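Local coordinates for protein ChiX (Serratia marcescens, PDB 5OPZ) that cleaves the L-Ala–D-Glu bond of peptidoglycan peptides as a zinc-dependent endopeptidase and is required for chitinase secretion, at residues Val81-Ala85 / Gly86-Trp90; Gln97-Val100 / Ala101-Ala105; Phe128-Phe132 / Arg133-Ala137. All blocks are in the same frame, centred on the assembly; numbering follows the deposited sequence.

All three contacts are local, but they occupy different places in the fold. Contact 2 is a span of helix 92-109, with a buried apolar face and an exposed face carrying arginines. Contact 1 is the reversal after strand 77-82, contact 3 the turn after the neighbouring strand 127-130, on opposite sides of the chain's centre. Contact 1 is partly buried and relies on backbone turns and apolar side chains; contact 3 lies at the surface and adds hydroxyl, carboxylate and water. The helix joins them: Ile98 CD1 meets Ala82 CB at 3.9 Å, and Val102 CB lies 3.7 Å from CE2 of Phe128, the buried residue at the start of contact 3.

Contact 1: Val81-Ala85 / Gly86-Trp90; sequences VAMPA and GVVSW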
ATOM      1  N   VAL A  81      -5.030   0.066   3.723  1.00  6.55           N
ATOM      2  CA  VAL A  81      -5.833   0.156   4.926  1.00  6.60           C
ATOM      3  C   VAL A  81      -6.312  -1.260   5.282  1.00  5.87           C
ATOM      4  O   VAL A  81      -6.939  -1.953   4.436  1.00  7.52           O
ATOM      5  CB  VAL A  81      -7.000   1.154   4.812  1.00  7.96           C
ATOM      6  CG1 VAL A  81      -7.927   0.839   3.695  1.00  8.92           C
ATOM      7  CG2 VAL A  81      -7.754   1.257   6.128  1.00  8.70           C
ATOM      8  N   ALA A  82      -6.027  -1.681   6.532  1.00  6.23           N
ATOM      9  CA  ALA A  82      -6.488  -3.015   6.989  1.00  6.59           C
ATOM     10  C   ALA A  82      -7.997  -2.977   7.238  1.00  6.52           C
ATOM     11  O   ALA A  82      -8.495  -2.018   7.833  1.00  6.99           O
ATOM     12  CB  ALA A  82      -5.793  -3.386   8.260  1.00  7.46           C
ATOM     13  N   MET A  83      -8.674  -4.034   6.782  0.70  7.38           N
ATOM     14  CA  MET A  83     -10.142  -4.129   6.825  0.70  7.56           C
ATOM     15  C   MET A  83     -10.616  -5.441   7.479  0.70  7.44           C
ATOM     16  O   MET A  83     -11.385  -6.186   6.877  0.70  8.30           O
ATOM     17  CB  MET A  83     -10.689  -4.089   5.378  0.70  9.88           C
ATOM     18  CG  MET A  83     -10.406  -2.867   4.558  0.70 12.33           C
ATOM     19  SD  MET A  83     -11.136  -1.428   5.297  0.70 14.27           S
ATOM     20  CE  MET A  83     -12.882  -1.772   5.105  0.70 13.91           C
ATOM     21  N   PRO A  84     -10.094  -5.779   8.665  1.00  7.17           N
ATOM     22  CA  PRO A  84     -10.525  -7.015   9.302  1.00  7.30           C
ATOM     23  C   PRO A  84     -12.050  -7.052   9.489  1.00  8.03           C
ATOM     24  O   PRO A  84     -12.644  -6.089  10.011  1.00  9.80           O
ATOM     25  CB  PRO A  84      -9.791  -6.988  10.645  1.00  7.91           C
ATOM     26  CG  PRO A  84      -9.498  -5.530  10.889  1.00  7.93           C
ATOM     27  CD  PRO A  84      -9.236  -4.971   9.549  1.00  7.23           C
ATOM     28  N   ALA A  85     -12.639  -8.128   8.997  1.00  9.22           N
ATOM     29  CA  ALA A  85     -14.081  -8.299   9.090  1.00 10.74           C
ATOM     30  C   ALA A  85     -14.849  -7.133   8.466  1.00 10.62           C
ATOM     31  O   ALA A  85     -15.981  -6.820   8.842  1.00 11.86           O
ATOM     32  CB  ALA A  85     -14.523  -8.566  10.529  1.00 12.25           C
ATOM     33  N   GLY A  86     -14.218  -6.483   7.484  1.00  9.58           N
ATOM     34  CA  GLY A  86     -14.853  -5.318   6.839  1.00  9.53           C
ATOM     35  C   GLY A  86     -14.806  -3.978   7.550  1.00 11.60           C
ATOM     36  O   GLY A  86     -15.502  -3.076   7.112  1.00 14.83           O
ATOM     37  N   VAL A  87     -14.038  -3.860   8.636  1.00 11.06           N
ATOM     38  CA  VAL A  87     -13.972  -2.656   9.462  1.00 10.48           C
ATOM     39  C   VAL A  87     -12.530  -2.182   9.414  1.00  9.79           C
ATOM     40  O   VAL A  87     -11.604  -2.916   9.748  1.00 10.32           O
ATOM     41  CB  VAL A  87     -14.413  -2.942  10.936  1.00 11.15           C
ATOM     42  CG1 VAL A  87     -14.450  -1.659  11.767  1.00 12.00           C
ATOM     43  CG2 VAL A  87     -15.785  -3.591  10.972  1.00 13.50           C
ATOM     44  N   VAL A  88     -12.366  -0.901   9.090  1.00  9.00           N
ATOM     45  CA  VAL A  88     -11.066  -0.258   9.128  1.00  8.98           C
ATOM     46  C   VAL A  88     -10.404  -0.392  10.501  1.00  9.66           C
ATOM     47  O   VAL A  88     -11.052  -0.157  11.551  1.00 11.23           O
ATOM     48  CB  VAL A  88     -11.162   1.255   8.774  1.00  9.78           C
ATOM     49  CG1 VAL A  88      -9.843   1.993   8.999  1.00  9.91           C
ATOM     50  CG2 VAL A  88     -11.606   1.434   7.326  1.00 10.69           C
ATOM     51  N   SER A  89      -9.150  -0.799  10.488  1.00  7.92           N
ATOM     52  CA  SER A  89      -8.312  -0.797  11.679  1.00  8.59           C
ATOM     53  C   SER A  89      -7.005  -0.175  11.363  1.00  7.62           C
ATOM     54  O   SER A  89      -6.412  -0.369  10.301  1.00  8.75           O
ATOM     55  CB  SER A  89      -8.045  -2.208  12.225  1.00 10.07           C
ATOM     56  OG  SER A  89      -7.217  -2.099  13.406  1.00 12.49           O
ATOM     57  N   TRP A  90      -6.637   0.726  12.302  1.00  7.64           N
ATOM     58  CA  TRP A  90      -5.175   1.179  12.251  1.00  8.87           C
ATOM     59  C   TRP A  90      -4.107   0.438  13.139  1.00  9.85           C
ATOM     60  O   TRP A  90      -2.917   0.855  13.230  1.00 12.41           O
ATOM     61  CB  TRP A  90      -5.133   2.685  12.512  1.00  9.52           C
ATOM     62  CG  TRP A  90      -6.001   3.372  11.557  1.00 10.41           C
ATOM     63  CD1 TRP A  90      -7.228   3.923  11.804  1.00 11.38           C
ATOM     64  CD2 TRP A  90      -5.757   3.570  10.162  1.00  9.12           C
ATOM     65  NE1 TRP A  90      -7.772   4.414  10.655  1.00 11.00           N
ATOM     66  CE2 TRP A  90      -6.885   4.226   9.628  1.00 10.42           C
ATOM     67  CE3 TRP A  90      -4.709   3.219   9.305  1.00  9.58           C
ATOM     68  CZ2 TRP A  90      -6.978   4.568   8.276  1.00 10.34           C
ATOM     69  CZ3 TRP A  90      -4.804   3.573   7.966  1.00  8.61           C
ATOM     70  CH2 TRP A  90      -5.933   4.238   7.463  1.00 10.79           C
TER
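Pro84 and Val87 close a type I' beta turn that overlaps a type II turn begun at Met83, and together the two reverse the chain as it leaves strand 77-82. Backbone hydrogen bonds define both. Gly86 N donates to Met83 O at 2.9 Å, and Val87 N donates to Pro84 O at 3.0 Å; each donor stands above the plane of its carbonyl. Pro84 suits the second position of the type II turn because its ring restrains phi near the value this position needs and it has no N-H to satisfy. Gly86 suits the third position of the type I' turn, where positive phi would press a beta carbon against the carbonyl O of Ala85. Farther back, Ser89 N reaches Ala82 O at 3.0 Å, and the same oxygen meets Val88 CA in a CA-H...O contact.

The hydroxyl of Tyr95, on helix 92-109, hydrogen-bonds Ser89 O as well as Ala82 N, so one side chain joins both arms. Ser89 OG turns to Glu91 N, just before that helix.

Apolar packing fills the remainder. Pro84 CG lies against Ser89 CB at 3.9 Å, across the arms; nearer the strand, Val81 has CG2 anti to the backbone N (chi1 58° places CG1 between N and C), which brings CG2 to Val88 CG1 at 3.6 Å. Valine suits the buried strand position of Val81, and Val88 covers it from the loop with its methyls. The same CG2 of Val81 makes an off-centre CH-pi contact with the six-membered ring of Trp90, its nearest ring atom being CH2 at 3.7 Å.

Contact 2: Gln97-Val100 / Ala101-Ala105; sequences QIAV and AVRRA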
ATOM      1  N   GLN A  97       1.064  -8.066   9.196  1.00  7.11           N
ATOM      2  CA  GLN A  97       0.601  -9.245   8.463  1.00  6.68           C
ATOM      3  C   GLN A  97       0.426  -8.969   7.009  1.00  6.52           C
ATOM      4  O   GLN A  97       0.739  -9.835   6.182  1.00  7.20           O
ATOM      5  CB  GLN A  97      -0.690  -9.770   9.080  1.00  8.74           C
ATOM      6  CG  GLN A  97      -0.501 -10.375  10.465  1.00 10.75           C
ATOM      7  CD  GLN A  97      -1.730 -11.081  10.975  1.00 13.96           C
ATOM      8  OE1 GLN A  97      -2.098 -12.093  10.436  1.00 15.17           O
ATOM      9  NE2 GLN A  97      -2.349 -10.545  12.027  1.00 16.21           N
ATOM     10  N   ILE A  98      -0.134  -7.808   6.696  1.00  5.79           N
ATOM     11  CA  ILE A  98      -0.215  -7.384   5.296  1.00  5.38           C
ATOM     12  C   ILE A  98       1.182  -7.389   4.666  1.00  5.73           C
ATOM     13  O   ILE A  98       1.352  -7.834   3.510  1.00  6.04           O
ATOM     14  CB  ILE A  98      -0.934  -6.036   5.087  1.00  5.63           C
ATOM     15  CG1 ILE A  98      -2.376  -6.163   5.540  1.00  6.47           C
ATOM     16  CG2 ILE A  98      -0.830  -5.558   3.644  1.00  5.63           C
ATOM     17  CD1 ILE A  98      -3.014  -4.838   5.865  1.00  7.39           C
ATOM     18  N   ALA A  99       2.169  -6.843   5.364  1.00  6.90           N
ATOM     19  CA  ALA A  99       3.509  -6.764   4.817  1.00  6.66           C
ATOM     20  C   ALA A  99       4.112  -8.145   4.583  1.00  6.43           C
ATOM     21  O   ALA A  99       4.922  -8.269   3.681  1.00  6.68           O
ATOM     22  CB  ALA A  99       4.403  -5.923   5.702  1.00  7.78           C
ATOM     23  N   VAL A 100       3.758  -9.167   5.369  1.00  6.24           N
ATOM     24  CA  VAL A 100       4.221 -10.549   5.067  1.00  7.16           C
ATOM     25  C   VAL A 100       3.753 -10.932   3.655  1.00  6.51           C
ATOM     26  O   VAL A 100       4.515 -11.516   2.863  1.00  7.92           O
ATOM     27  CB  VAL A 100       3.692 -11.564   6.087  1.00  8.26           C
ATOM     28  CG1 VAL A 100       3.863 -13.004   5.666  1.00 10.55           C
ATOM     29  CG2 VAL A 100       4.386 -11.313   7.399  1.00  8.80           C
ATOM     30  N   ALA A 101       2.473 -10.680   3.383  1.00  5.91           N
ATOM     31  CA  ALA A 101       1.886 -10.997   2.107  1.00  5.68           C
ATOM     32  C   ALA A 101       2.542 -10.200   0.966  1.00  4.83           C
ATOM     33  O   ALA A 101       2.798 -10.762  -0.099  1.00  6.41           O
ATOM     34  CB  ALA A 101       0.414 -10.743   2.144  1.00  5.86           C
ATOM     35  N   VAL A 102       2.755  -8.899   1.171  1.00  5.08           N
ATOM     36  CA  VAL A 102       3.409  -8.087   0.190  1.00  5.26           C
ATOM     37  C   VAL A 102       4.814  -8.567  -0.076  1.00  5.57           C
ATOM     38  O   VAL A 102       5.218  -8.630  -1.252  1.00  7.57           O
ATOM     39  CB  VAL A 102       3.375  -6.589   0.543  1.00  5.60           C
ATOM     40  CG1 VAL A 102       4.205  -5.786  -0.461  1.00  6.47           C
ATOM     41  CG2 VAL A 102       1.958  -6.092   0.585  1.00  5.44           C
ATOM     42  N   ARG A 103       5.553  -8.896   0.969  1.00  6.14           N
ATOM     43  CA  ARG A 103       6.933  -9.378   0.805  1.00  7.18           C
ATOM     44  C   ARG A 103       6.994 -10.685   0.051  1.00  6.64           C
ATOM     45  O   ARG A 103       7.870 -10.876  -0.792  1.00  7.33           O
ATOM     46  CB  ARG A 103       7.552  -9.578   2.203  1.00  9.42           C
ATOM     47  CG  ARG A 103       9.031  -9.737   2.393  1.00 12.56           C
ATOM     48  CD  ARG A 103       9.492  -9.641   3.872  1.00 13.81           C
ATOM     49  NE  ARG A 103       9.138  -8.416   4.580  1.00 15.52           N
ATOM     50  CZ  ARG A 103       8.299  -8.289   5.627  1.00 15.23           C
ATOM     51  NH1 ARG A 103       7.632  -9.310   6.188  1.00 18.39           N
ATOM     52  NH2 ARG A 103       8.142  -7.077   6.151  1.00 18.89           N
ATOM     53  N   ARG A 104       6.037 -11.564   0.269  1.00  6.44           N
ATOM     54  CA  ARG A 104       6.005 -12.838  -0.464  1.00  6.15           C
ATOM     55  C   ARG A 104       5.669 -12.557  -1.927  1.00  5.96           C
ATOM     56  O   ARG A 104       6.355 -13.053  -2.837  1.00  6.68           O
ATOM     57  CB  ARG A 104       4.970 -13.778   0.124  1.00  7.20           C
ATOM     58  CG  ARG A 104       4.736 -15.036  -0.684  1.00  8.77           C
ATOM     59  CD  ARG A 104       3.629 -15.896  -0.121  1.00 10.94           C
ATOM     60  NE  ARG A 104       3.260 -16.899  -1.098  1.00 15.03           N
ATOM     61  CZ  ARG A 104       2.261 -17.762  -0.958  1.00 19.56           C
ATOM     62  NH1 ARG A 104       1.523 -17.766   0.141  1.00 21.59           N
ATOM     63  NH2 ARG A 104       2.009 -18.630  -1.916  1.00 24.94           N
ATOM     64  N   ALA A 105       4.617 -11.781  -2.211  1.00  6.37           N
ATOM     65  CA  ALA A 105       4.314 -11.411  -3.581  1.00  6.63           C
ATOM     66  C   ALA A 105       5.478 -10.751  -4.289  1.00  6.53           C
ATOM     67  O   ALA A 105       5.740 -11.038  -5.482  1.00  7.65           O
ATOM     68  CB  ALA A 105       3.071 -10.527  -3.640  1.00  7.62           C
TER
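Ala101 begins the second half of this helical span, its methyl 3.3 Å (CB to O) from the carbonyl of Ile98. Its N-H makes a weak bond of 3.4 Å to Gln97 O, one of the i-to-i+4 bonds of the alpha helix and the first across this span. Val102 follows, with N bonded to Ile98 O at 2.9 Å. Its CG2 branch, beside the backbone N, leans back along the helix to meet Ile98 CG2 at 4.2 Å, so two beta-branched residues one turn apart touch loosely on the buried face.

Arg103 has a different role. Its N bonds Ala99 O at 2.9 Å, and its chain, bent at chi3 (-57°), folds the guanidinium back until one face lies over that same carbonyl oxygen. The planar cation can thus lie against the helix, with NH2 3.9 Å from Ala99 CB and NH1 4.0 Å from Val100 CG2, while NH2 also forms a salt bridge with Glu118. Arg104, whose N bonds Val100 O, runs outward extended: its NE pairs with Glu108 one turn on, and its guanidinium makes a cation-pi contact with Tyr39. Ala105 continues the pattern through N to Ala101 O.

The helix lies between two partners. Ala101 and Ala105 face helix 27-39, where Tyr39, Val32 and Leu35 approach closely over their small methyls, which is where alanine suits; Ala99 and Val102 meet the sheet at Trp115 and Val113 of strand 113-115 and Phe128 of strand 127-130, Val102 also touching Ala36 of helix 27-39.

Contact 3: Phe128-Phe132 / Arg133-Ala137; sequences FQLTF and RDYPA
Thr131 grips the turn that follows strand 127-130 with both of its oxygens, the pattern of an ST motif. Its hydroxyl OG1 accepts from Asp134 N at 3.0 Å, and its carbonyl O accepts from Tyr135 N at 2.9 Å. Chi1 of 70° sets OG1 between the backbone N and the carbonyl carbon, from where it can reach the amide three residues on. A threonine suits the place because its short hydroxyl, at the start of the turn, can accept the amide of Asp134. The N-H of Thr131 is satisfied by a water at 3.0 Å, and that water in turn donates to Asp134 OD2 at 2.8 Å, so the carboxylate is joined through water to the backbone N of Thr131. Farther on, Phe132 O lies 3.2 Å from Pro136 N, which has no hydrogen to give it. Two other carbonyls are taken by Arg71, from outside the turn: its NH1 bonds Leu130 O and its NH2 bonds Tyr135 O.

The apolar side of the turn is Leu130 against Tyr135. Leu130 CD1 stands over one face of the ring in a CH-pi contact, 10° off the ring normal, while Leu130 CB meets Tyr135 CD1 at 3.8 Å. A tyrosine fits here because its face covers the leucine while its hydroxyl bonds Asp28 OD2.

That bond ties the turn to helix 27-39. On the strand itself, Gln129 OE1 bonds NE2 of the zinc ligand His127 while its NE2 bonds Glu114 of strand 113-115. The backbone of Phe128 pairs with Val78 and that of Gln129 with Glu114 on the other side, placing strand 127-130 between strands 77-82 and 113-115.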
ATOM      1  N   PHE A 128       3.711   1.327   1.113  1.00  4.07           N
ATOM      2  CA  PHE A 128       4.587   0.438   0.338  1.00  4.50           C
ATOM      3  C   PHE A 128       5.046   1.186  -0.938  1.00  5.04           C
ATOM      4  O   PHE A 128       4.222   1.911  -1.532  1.00  6.24           O
ATOM      5  CB  PHE A 128       3.903  -0.847  -0.074  1.00  4.13           C
ATOM      6  CG  PHE A 128       3.508  -1.717   1.062  1.00  4.60           C
ATOM      7  CD1 PHE A 128       2.345  -1.508   1.773  1.00  4.81           C
ATOM      8  CD2 PHE A 128       4.386  -2.647   1.530  1.00  4.48           C
ATOM      9  CE1 PHE A 128       1.976  -2.344   2.812  1.00  5.15           C
ATOM     10  CE2 PHE A 128       4.034  -3.517   2.534  1.00  5.45           C
ATOM     11  CZ  PHE A 128       2.842  -3.339   3.206  1.00  4.97           C
ATOM     12  N   GLN A 129       6.282   0.963  -1.384  1.00  5.45           N
ATOM     13  CA  GLN A 129       6.740   1.637  -2.614  1.00  5.63           C
ATOM     14  C   GLN A 129       7.737   0.789  -3.358  1.00  5.45           C
ATOM     15  O   GLN A 129       8.490   0.020  -2.779  1.00  6.36           O
ATOM     16  CB  GLN A 129       7.321   3.037  -2.347  1.00  6.82           C
ATOM     17  CG  GLN A 129       8.575   3.015  -1.493  1.00  7.97           C
ATOM     18  CD  GLN A 129       9.078   4.371  -1.205  1.00  8.83           C
ATOM     19  OE1 GLN A 129       8.340   5.257  -0.790  1.00 10.22           O
ATOM     20  NE2 GLN A 129      10.360   4.590  -1.488  1.00 11.56           N
ATOM     21  N   LEU A 130       7.783   1.051  -4.665  1.00  5.29           N
ATOM     22  CA  LEU A 130       8.911   0.600  -5.466  1.00  5.29           C
ATOM     23  C   LEU A 130      10.139   1.464  -5.150  1.00  5.55           C
ATOM     24  O   LEU A 130      10.008   2.638  -4.798  1.00  7.10           O
ATOM     25  CB  LEU A 130       8.605   0.736  -6.954  1.00  5.40           C
ATOM     26  CG  LEU A 130       7.408  -0.110  -7.449  1.00  6.07           C
ATOM     27  CD1 LEU A 130       7.071   0.209  -8.889  1.00  6.93           C
ATOM     28  CD2 LEU A 130       7.674  -1.605  -7.281  1.00  7.04           C
ATOM     29  N   THR A 131      11.333   0.887  -5.228  1.00  6.41           N
ATOM     30  CA  THR A 131      12.534   1.637  -4.846  1.00  7.17           C
ATOM     31  C   THR A 131      12.932   2.630  -5.923  1.00  7.24           C
ATOM     32  O   THR A 131      12.716   2.387  -7.118  1.00  7.78           O
ATOM     33  CB  THR A 131      13.772   0.783  -4.512  1.00  9.59           C
ATOM     34  OG1 THR A 131      14.295   0.169  -5.665  1.00 11.37           O
ATOM     35  CG2 THR A 131      13.491  -0.262  -3.548  1.00  9.42           C
ATOM     36  N   PHE A 132      13.554   3.718  -5.476  1.00  8.13           N
ATOM     37  CA  PHE A 132      14.188   4.657  -6.407  1.00  9.33           C
ATOM     38  C   PHE A 132      15.303   4.018  -7.221  1.00 10.35           C
ATOM     39  O   PHE A 132      15.455   4.357  -8.406  1.00 11.76           O
ATOM     40  CB  PHE A 132      14.708   5.880  -5.669  1.00 10.24           C
ATOM     41  CG  PHE A 132      13.647   6.902  -5.353  1.00 10.44           C
ATOM     42  CD1 PHE A 132      13.060   7.680  -6.345  1.00 11.26           C
ATOM     43  CD2 PHE A 132      13.241   7.115  -4.047  1.00 12.57           C
ATOM     44  CE1 PHE A 132      12.103   8.662  -6.048  1.00 12.57           C
ATOM     45  CE2 PHE A 132      12.293   8.099  -3.731  1.00 13.96           C
ATOM     46  CZ  PHE A 132      11.696   8.837  -4.750  1.00 14.01           C
ATOM     47  N   ARG A 133      16.077   3.115  -6.607  0.70 10.21           N
ATOM     48  CA  ARG A 133      17.171   2.450  -7.334  0.70 11.42           C
ATOM     49  C   ARG A 133      16.657   1.595  -8.500  0.70 10.17           C
ATOM     50  O   ARG A 133      17.171   1.667  -9.627  0.70 10.63           O
ATOM     51  CB  ARG A 133      18.058   1.606  -6.420  0.70 13.37           C
ATOM     52  CG  ARG A 133      18.817   2.428  -5.370  0.70 13.83           C
ATOM     53  CD  ARG A 133      19.320   1.541  -4.233  0.70 17.70           C
ATOM     54  NE  ARG A 133      20.091   2.236  -3.183  0.70 20.48           N
ATOM     55  CZ  ARG A 133      21.302   2.785  -3.307  0.70 20.43           C
ATOM     56  NH1 ARG A 133      21.847   3.363  -2.242  0.70 24.64           N
ATOM     57  NH2 ARG A 133      21.976   2.801  -4.449  0.70 18.03           N
ATOM     58  N   ASP A 134      15.577   0.855  -8.272  1.00  8.95           N
ATOM     59  CA  ASP A 134      15.071  -0.026  -9.318  1.00  7.93           C
ATOM     60  C   ASP A 134      14.198   0.670 -10.308  1.00  7.10           C
ATOM     61  O   ASP A 134      14.120   0.243 -11.473  1.00  7.76           O
ATOM     62  CB  ASP A 134      14.250  -1.181  -8.747  1.00 10.01           C
ATOM     63  CG  ASP A 134      15.039  -2.110  -7.891  1.00 11.76           C
ATOM     64  OD1 ASP A 134      16.238  -2.360  -8.186  1.00 14.39           O
ATOM     65  OD2 ASP A 134      14.435  -2.635  -6.906  1.00 13.25           O
ATOM     66  N   TYR A 135      13.460   1.668  -9.827  1.00  7.58           N
ATOM     67  CA  TYR A 135      12.429   2.365 -10.555  1.00  8.84           C
ATOM     68  C   TYR A 135      12.651   3.862 -10.381  1.00  9.89           C
ATOM     69  O   TYR A 135      11.936   4.471  -9.582  1.00 11.76           O
ATOM     70  CB  TYR A 135      11.035   1.949 -10.052  1.00  8.68           C
ATOM     71  CG  TYR A 135      10.663   0.547 -10.414  1.00  8.47           C
ATOM     72  CD1 TYR A 135      11.020  -0.532  -9.594  1.00  9.33           C
ATOM     73  CD2 TYR A 135       9.964   0.276 -11.586  1.00  8.65           C
ATOM     74  CE1 TYR A 135      10.690  -1.824  -9.939  1.00  8.51           C
ATOM     75  CE2 TYR A 135       9.653  -1.024 -11.941  1.00  9.28           C
ATOM     76  CZ  TYR A 135       9.988  -2.075 -11.109  1.00  9.23           C
ATOM     77  OH  TYR A 135       9.747  -3.402 -11.435  1.00 10.86           O
ATOM     78  N   PRO A 136      13.651   4.406 -11.089  1.00 11.04           N
ATOM     79  CA  PRO A 136      13.935   5.799 -10.934  1.00 12.88           C
ATOM     80  C   PRO A 136      12.780   6.668 -11.470  1.00 16.38           C
ATOM     81  O   PRO A 136      12.011   6.253 -12.360  1.00 20.62           O
ATOM     82  CB  PRO A 136      15.201   5.996 -11.798  1.00 12.65           C
ATOM     83  CG  PRO A 136      15.797   4.648 -11.946  1.00 12.98           C
ATOM     84  CD  PRO A 136      14.596   3.765 -12.039  1.00 10.68           C
ATOM     85  N   ALA A 137      12.678   7.860 -10.940  1.00 19.32           N
ATOM     86  CA  ALA A 137      11.746   8.846 -11.503  1.00 21.94           C
ATOM     87  C   ALA A 137      12.085  10.243 -11.031  1.00 28.69           C
ATOM     88  O   ALA A 137      13.224  10.600 -11.204  1.00 32.30           O
ATOM     89  CB  ALA A 137      10.317   8.520 -11.124  1.00 19.94           C
ATOM     90  OXT ALA A 137      11.262  11.015 -10.496  1.00 37.66           O
TER
HETATM   91  O   HOH W   1      11.786  -1.800  -6.401  1.00  9.20           O